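Vlm2 (Streptomyces tsusimaensis, PDB 6ECB) takes part in nonribosomal synthesis of the depsipeptide valinomycin, this part being its thioesterase domain, of alpha/beta-hydrolase fold, which probably acts on the carrier-bound thioester. Local coordinates at residues 24-32 with 64-73. Numbering follows the deposited sequence.
Sequences PTAKLVRLN and FGEIHGVEAP
Lys27 pairs with Glu71 and Val29 with Gly69 through two backbone hydrogen bonds each. Strand 27-30 thereby runs antiparallel along strand 67-71 and forms one outer edge of the alpha/beta-hydrolase sheet. The ladder ends where Leu31 N donates to Ile67 O. Glu71 is buried, and its carboxylate is hydrogen-bonded to Tyr208 OH and Val51 N.

The contact is tight around Asn32, where three hydrogen bonds meet on one amide. Its ND2 gives a straight bond to Gly65 O (2.7 Å), which lies in the amide plane. Its OD1 accepts twice, from opposite faces of that plane: Arg30 NE at 2.7 Å and Ile67 N at 2.9 Å. The amide is turned to meet its partners with CG between the backbone N and the carbonyl carbon (chi1 72°). With an alanine here, Gly65 O and Ile67 N would probably lose these mates, and the Arg30 guanidinium would be freer to turn. Ala26 CB also packs closely on Val70 CG1 (3.5 Å).

Arg30 bends at chi2 (64°). This lays CD over one face of the His68 ring, a CH-pi contact of 4.1 Å to the centroid. Leu28 CD2 lies over the opposite face. Glu66 CG covers one face of the guanidinium.

The solvent side is looser. Water 1 bridges Arg30 NH1 and His68 NE2, while Glu66 OE2 stays 4.0 Å from NH1, well out of the guanidinium plane. The extended Lys27 chain leads away.

Backbone bonds, the Asn32 amide and apolar contacts thus join the edge strand, with charge attraction probably secondary.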
loop_
_atom_site.group_PDB
_atom_site.type_symbol
_atom_site.label_atom_id
_atom_site.label_comp_id
_atom_site.label_asym_id
_atom_site.label_seq_id
_atom_site.Cartn_x
_atom_site.Cartn_y
_atom_site.Cartn_z
ATOM N N PRO A 24 0.184 14.374 -16.320
ATOM C CA PRO A 24 0.706 13.510 -15.248
ATOM C C PRO A 24 0.126 12.108 -15.318
ATOM O O PRO A 24 -1.052 11.919 -15.616
ATOM C CB PRO A 24 0.261 14.228 -13.968
ATOM C CG PRO A 24 -0.977 14.941 -14.366
ATOM C CD PRO A 24 -0.762 15.372 -15.785
ATOM N N THR A 25 0.957 11.114 -14.996
ATOM C CA THR A 25 0.477 9.744 -14.898
ATOM C C THR A 25 1.156 9.048 -13.739
ATOM O O THR A 25 2.280 9.389 -13.357
ATOM C CB THR A 25 0.754 8.896 -16.160
ATOM O OG1 THR A 25 2.156 8.935 -16.449
ATOM C CG2 THR A 25 -0.048 9.423 -17.343
ATOM N N ALA A 26 0.454 8.067 -13.194
ATOM C CA ALA A 26 1.084 7.139 -12.282
ATOM C C ALA A 26 1.983 6.195 -13.070
ATOM O O ALA A 26 1.896 6.091 -14.296
ATOM C CB ALA A 26 0.040 6.367 -11.501
ATOM N N LYS A 27 2.852 5.504 -12.342
ATOM C CA LYS A 27 3.946 4.730 -12.908
ATOM C C LYS A 27 3.824 3.316 -12.371
ATOM O O LYS A 27 3.743 3.128 -11.160
ATOM C CB LYS A 27 5.273 5.369 -12.496
ATOM C CG LYS A 27 6.534 4.627 -12.815
ATOM C CD LYS A 27 7.754 5.471 -12.375
ATOM C CE LYS A 27 9.052 4.678 -12.421
ATOM N NZ LYS A 27 10.258 5.523 -12.157
ATOM N N LEU A 28 3.821 2.326 -13.257
ATOM C CA LEU A 28 3.813 0.932 -12.837
ATOM C C LEU A 28 5.254 0.477 -12.603
ATOM O O LEU A 28 6.084 0.566 -13.514
ATOM C CB LEU A 28 3.137 0.113 -13.927
ATOM C CG LEU A 28 2.583 -1.246 -13.573
ATOM C CD1 LEU A 28 1.543 -1.131 -12.480
ATOM C CD2 LEU A 28 1.991 -1.865 -14.825
ATOM N N VAL A 29 5.556 0.013 -11.393
ATOM C CA VAL A 29 6.912 -0.392 -11.006
ATOM C C VAL A 29 6.928 -1.888 -10.707
ATOM O O VAL A 29 6.128 -2.371 -9.903
ATOM C CB VAL A 29 7.389 0.387 -9.771
ATOM C CG1 VAL A 29 8.775 -0.089 -9.363
ATOM C CG2 VAL A 29 7.395 1.876 -10.067
ATOM N N ARG A 30 7.852 -2.615 -11.330
ATOM C CA ARG A 30 8.017 -4.037 -11.041
ATOM C C ARG A 30 8.760 -4.215 -9.724
ATOM O O ARG A 30 9.850 -3.663 -9.538
ATOM C CB ARG A 30 8.780 -4.704 -12.185
ATOM C CG ARG A 30 8.954 -6.212 -12.041
ATOM C CD ARG A 30 7.618 -6.986 -12.073
ATOM N NE ARG A 30 7.860 -8.421 -11.975
ATOM C CZ ARG A 30 8.012 -9.223 -13.027
ATOM N NH1 ARG A 30 7.901 -8.733 -14.260
ATOM N NH2 ARG A 30 8.258 -10.519 -12.846
ATOM N N LEU A 31 8.181 -4.995 -8.814
ATOM C CA LEU A 31 8.733 -5.160 -7.478
ATOM C C LEU A 31 9.453 -6.476 -7.274
ATOM O O LEU A 31 10.099 -6.632 -6.234
ATOM C CB LEU A 31 7.645 -5.061 -6.415
ATOM C CG LEU A 31 6.843 -3.758 -6.425
ATOM C CD1 LEU A 31 5.787 -3.743 -5.355
ATOM C CD2 LEU A 31 7.809 -2.592 -6.254
ATOM N N ASN A 32 9.351 -7.422 -8.195
ATOM C CA ASN A 32 10.093 -8.674 -8.082
ATOM C C ASN A 32 10.750 -9.079 -9.394
ATOM O O ASN A 32 10.446 -8.529 -10.451
ATOM C CB ASN A 32 9.136 -9.770 -7.569
ATOM C CG ASN A 32 8.117 -10.210 -8.605
ATOM O OD1 ASN A 32 7.732 -9.453 -9.513
ATOM N ND2 ASN A 32 7.658 -11.453 -8.470
ATOM N N PHE A 64 3.775 -16.223 -6.626
ATOM C CA PHE A 64 3.244 -15.237 -7.552
ATOM C C PHE A 64 4.223 -15.014 -8.690
ATOM O O PHE A 64 5.432 -15.245 -8.561
ATOM C CB PHE A 64 2.933 -13.920 -6.828
ATOM C CG PHE A 64 1.824 -14.049 -5.845
ATOM C CD1 PHE A 64 2.054 -14.550 -4.573
ATOM C CD2 PHE A 64 0.539 -13.713 -6.198
ATOM C CE1 PHE A 64 1.009 -14.701 -3.667
ATOM C CE2 PHE A 64 -0.504 -13.853 -5.306
ATOM C CZ PHE A 64 -0.280 -14.335 -4.039
ATOM N N GLY A 65 3.683 -14.586 -9.820
ATOM C CA GLY A 65 4.492 -14.304 -10.978
ATOM C C GLY A 65 4.990 -12.870 -10.949
ATOM O O GLY A 65 6.039 -12.566 -10.371
ATOM N N GLU A 66 4.246 -11.977 -11.582
ATOM C CA GLU A 66 4.648 -10.581 -11.692
ATOM C C GLU A 66 4.004 -9.784 -10.572
ATOM O O GLU A 66 2.773 -9.755 -10.461
ATOM C CB GLU A 66 4.205 -10.014 -13.033
ATOM C CG GLU A 66 4.839 -10.710 -14.219
ATOM C CD GLU A 66 4.500 -10.026 -15.525
ATOM O OE1 GLU A 66 3.683 -9.076 -15.517
ATOM O OE2 GLU A 66 5.054 -10.441 -16.555
ATOM N N ILE A 67 4.824 -9.114 -9.778
ATOM C CA ILE A 67 4.344 -8.226 -8.729
ATOM C C ILE A 67 4.718 -6.807 -9.111
ATOM O O ILE A 67 5.901 -6.501 -9.294
ATOM C CB ILE A 67 4.933 -8.583 -7.365
ATOM C CG1 ILE A 67 4.573 -10.026 -7.015
ATOM C CG2 ILE A 67 4.382 -7.656 -6.311
ATOM C CD1 ILE A 67 5.413 -10.580 -5.935
ATOM N N HIS A 68 3.714 -5.950 -9.213
ATOM C CA HIS A 68 3.895 -4.545 -9.518
ATOM C C HIS A 68 3.338 -3.704 -8.386
ATOM O O HIS A 68 2.447 -4.131 -7.650
ATOM C CB HIS A 68 3.164 -4.123 -10.786
ATOM C CG HIS A 68 3.707 -4.740 -12.029
ATOM N ND1 HIS A 68 3.191 -5.895 -12.580
ATOM C CD2 HIS A 68 4.713 -4.346 -12.840
ATOM C CE1 HIS A 68 3.853 -6.173 -13.690
ATOM N NE2 HIS A 68 4.789 -5.257 -13.863
ATOM N N GLY A 69 3.839 -2.477 -8.281
ATOM C CA GLY A 69 3.153 -1.449 -7.522
ATOM C C GLY A 69 2.944 -0.228 -8.395
ATOM O O GLY A 69 3.702 0.032 -9.329
ATOM N N VAL A 70 1.897 0.520 -8.084
ATOM C CA VAL A 70 1.654 1.790 -8.750
ATOM C C VAL A 70 2.234 2.898 -7.893
ATOM O O VAL A 70 1.885 3.037 -6.721
ATOM C CB VAL A 70 0.165 2.026 -8.995
ATOM C CG1 VAL A 70 -0.017 3.363 -9.680
ATOM C CG2 VAL A 70 -0.399 0.917 -9.847
ATOM N N GLU A 71 3.098 3.684 -8.495
ATOM C CA GLU A 71 3.682 4.857 -7.879
ATOM C C GLU A 71 2.862 6.083 -8.279
ATOM O O GLU A 71 2.541 6.263 -9.456
ATOM C CB GLU A 71 5.117 4.988 -8.359
ATOM C CG GLU A 71 5.874 6.045 -7.726
ATOM C CD GLU A 71 6.854 5.535 -6.688
ATOM O OE1 GLU A 71 6.614 4.528 -5.969
ATOM O OE2 GLU A 71 7.864 6.205 -6.597
ATOM N N ALA A 72 2.545 6.920 -7.308
ATOM C CA ALA A 72 1.754 8.113 -7.595
ATOM C C ALA A 72 2.486 9.024 -8.578
ATOM O O ALA A 72 3.718 9.075 -8.606
ATOM C CB ALA A 72 1.467 8.881 -6.307
ATOM N N PRO A 73 1.747 9.831 -9.357
ATOM C CA PRO A 73 2.414 10.851 -10.160
ATOM C C PRO A 73 3.116 11.857 -9.266
ATOM O O PRO A 73 2.696 12.103 -8.136
ATOM C CB PRO A 73 1.264 11.500 -10.939
ATOM C CG PRO A 73 0.064 11.203 -10.204
ATOM C CD PRO A 73 0.286 9.899 -9.473
HETATM O O HOH W 1 7.248 -6.384 -15.411
#